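Local coordinates for protein DegQ (Legionella fallonii, PDB 3PV2) that probably acts as an HtrA-family serine protease with chaperone activity, assembling into large twelve-subunit particles that enclose their own proteolytic chamber, at residues V90-D95 with T125-L130. Numbering follows the deposited sequence.
Sequences VIITND and TDLAVL
I91 and L130 form a hydrogen-bonded antiparallel pair: I91 N donates to L130 O, and L130 N returns a bond to I91 O, each 2.9 Å long. T93 and A128 repeat the pattern two residues on. There T93 N runs nearly straight to A128 O (3.0 Å, 169° at the hydrogen), and A128 N donates back to T93 O. I92 and V129 make the non-hydrogen-bonded pair between them.

Apolar contacts line both faces. V90 and V129 each hold CG1 anti to the backbone N (chi1 170° and -176°), and these methyls meet at 3.6 Å. I92 on the same face spans two partners, CD1 against V129 CG2 and CG2 against L127 CD2; helix 239-252 packs over I92, L127 and V129. On the other face, T93 CG2 lies 4.1 Å from L130 CD1, while T93 OG1 hydrogen-bonds with S80 O.

These neighbouring strands belong to the first six-stranded barrel of the trypsin fold. At their end D126, in a G1 beta bulge with L127 opposite D122, hydrogen-bonds through OD2 to H96 ND1, consistent with the Asp-His pair of a catalytic triad that S205 would complete.

Polar contacts close that end. D95 N gives D126 O a weak bond (3.2 Å), and D126 OD1 comes within 2.9 Å of D95 N, but at an angle too poor for a hydrogen bond. D95 OD1 makes a salt bridge to R99 NH1.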
loop_
_atom_site.group_PDB
_atom_site.type_symbol
_atom_site.label_atom_id
_atom_site.label_comp_id
_atom_site.label_asym_id
_atom_site.label_seq_id
_atom_site.Cartn_x
_atom_site.Cartn_y
_atom_site.Cartn_z
ATOM N N VAL B 90 39.130 18.960 38.204
ATOM C CA VAL B 90 37.735 18.414 38.266
ATOM C C VAL B 90 36.861 19.236 37.328
ATOM O O VAL B 90 36.866 20.482 37.351
ATOM C CB VAL B 90 37.157 18.517 39.705
ATOM C CG1 VAL B 90 35.635 18.203 39.813
ATOM C CG2 VAL B 90 38.019 17.685 40.720
ATOM N N ILE B 91 36.072 18.497 36.562
ATOM C CA ILE B 91 35.281 18.989 35.482
ATOM C C ILE B 91 33.885 18.450 35.614
ATOM O O ILE B 91 33.700 17.245 35.848
ATOM C CB ILE B 91 35.815 18.417 34.186
ATOM C CG1 ILE B 91 37.148 19.050 33.832
ATOM C CG2 ILE B 91 34.797 18.630 33.071
ATOM C CD1 ILE B 91 37.806 18.495 32.501
ATOM N N ILE B 92 32.889 19.308 35.464
ATOM C CA ILE B 92 31.506 18.848 35.531
ATOM C C ILE B 92 30.963 18.734 34.125
ATOM O O ILE B 92 31.188 19.600 33.284
ATOM C CB ILE B 92 30.589 19.842 36.316
ATOM C CG1 ILE B 92 30.987 19.913 37.775
ATOM C CG2 ILE B 92 29.178 19.388 36.327
ATOM C CD1 ILE B 92 31.035 18.636 38.486
ATOM N N THR B 93 30.169 17.721 33.884
ATOM C CA THR B 93 29.449 17.668 32.642
ATOM C C THR B 93 28.132 16.991 32.873
ATOM O O THR B 93 27.777 16.729 34.024
ATOM C CB THR B 93 30.275 16.988 31.561
ATOM O OG1 THR B 93 29.594 17.173 30.299
ATOM C CG2 THR B 93 30.514 15.456 31.883
ATOM N N ASN B 94 27.343 16.720 31.832
ATOM C CA ASN B 94 26.118 15.950 32.071
ATOM C C ASN B 94 26.361 14.470 32.122
ATOM O O ASN B 94 27.208 13.957 31.402
ATOM C CB ASN B 94 25.174 16.143 30.947
ATOM C CG ASN B 94 24.675 17.573 30.838
ATOM O OD1 ASN B 94 24.205 18.176 31.833
ATOM N ND2 ASN B 94 24.689 18.098 29.630
ATOM N N ASP B 95 25.564 13.736 32.888
ATOM C CA ASP B 95 25.652 12.262 32.819
ATOM C C ASP B 95 25.337 11.716 31.423
ATOM O O ASP B 95 26.007 10.798 30.950
ATOM C CB ASP B 95 24.762 11.584 33.895
ATOM C CG ASP B 95 25.163 10.134 34.173
ATOM O OD1 ASP B 95 24.290 9.265 34.030
ATOM O OD2 ASP B 95 26.343 9.848 34.540
ATOM N N THR B 125 20.103 13.566 38.529
ATOM C CA THR B 125 20.317 15.001 38.322
ATOM C C THR B 125 21.029 15.319 37.001
ATOM O O THR B 125 21.280 16.499 36.701
ATOM C CB THR B 125 21.163 15.574 39.448
ATOM O OG1 THR B 125 22.351 14.803 39.559
ATOM C CG2 THR B 125 20.467 15.498 40.757
ATOM N N ASP B 126 21.346 14.274 36.228
ATOM C CA ASP B 126 22.102 14.373 34.987
ATOM C C ASP B 126 23.398 15.137 35.138
ATOM O O ASP B 126 23.699 15.993 34.294
ATOM C CB ASP B 126 21.245 15.005 33.853
ATOM C CG ASP B 126 21.845 14.745 32.462
ATOM O OD1 ASP B 126 22.699 13.831 32.332
ATOM O OD2 ASP B 126 21.509 15.459 31.521
ATOM N N LEU B 127 24.192 14.784 36.165
ATOM C CA LEU B 127 25.526 15.308 36.365
ATOM C C LEU B 127 26.574 14.218 36.401
ATOM O O LEU B 127 26.288 13.071 36.743
ATOM C CB LEU B 127 25.614 16.081 37.678
ATOM C CG LEU B 127 24.702 17.306 37.670
ATOM C CD1 LEU B 127 24.618 17.797 39.147
ATOM C CD2 LEU B 127 25.274 18.355 36.664
ATOM N N ALA B 128 27.802 14.576 36.025
ATOM C CA ALA B 128 28.928 13.658 36.114
ATOM C C ALA B 128 30.149 14.472 36.397
ATOM O O ALA B 128 30.233 15.607 35.994
ATOM C CB ALA B 128 29.096 12.905 34.862
ATOM N N VAL B 129 31.067 13.882 37.146
ATOM C CA VAL B 129 32.314 14.490 37.517
ATOM C C VAL B 129 33.424 13.689 36.846
ATOM O O VAL B 129 33.420 12.425 36.864
ATOM C CB VAL B 129 32.490 14.428 39.018
ATOM C CG1 VAL B 129 33.735 15.149 39.458
ATOM C CG2 VAL B 129 31.224 14.933 39.750
ATOM N N LEU B 130 34.344 14.444 36.251
ATOM C CA LEU B 130 35.480 13.917 35.526
ATOM C C LEU B 130 36.727 14.546 36.140
ATOM O O LEU B 130 36.689 15.697 36.655
ATOM C CB LEU B 130 35.455 14.348 34.046
ATOM C CG LEU B 130 34.237 14.015 33.160
ATOM C CD1 LEU B 130 34.473 14.530 31.722
ATOM C CD2 LEU B 130 33.911 12.555 33.170
#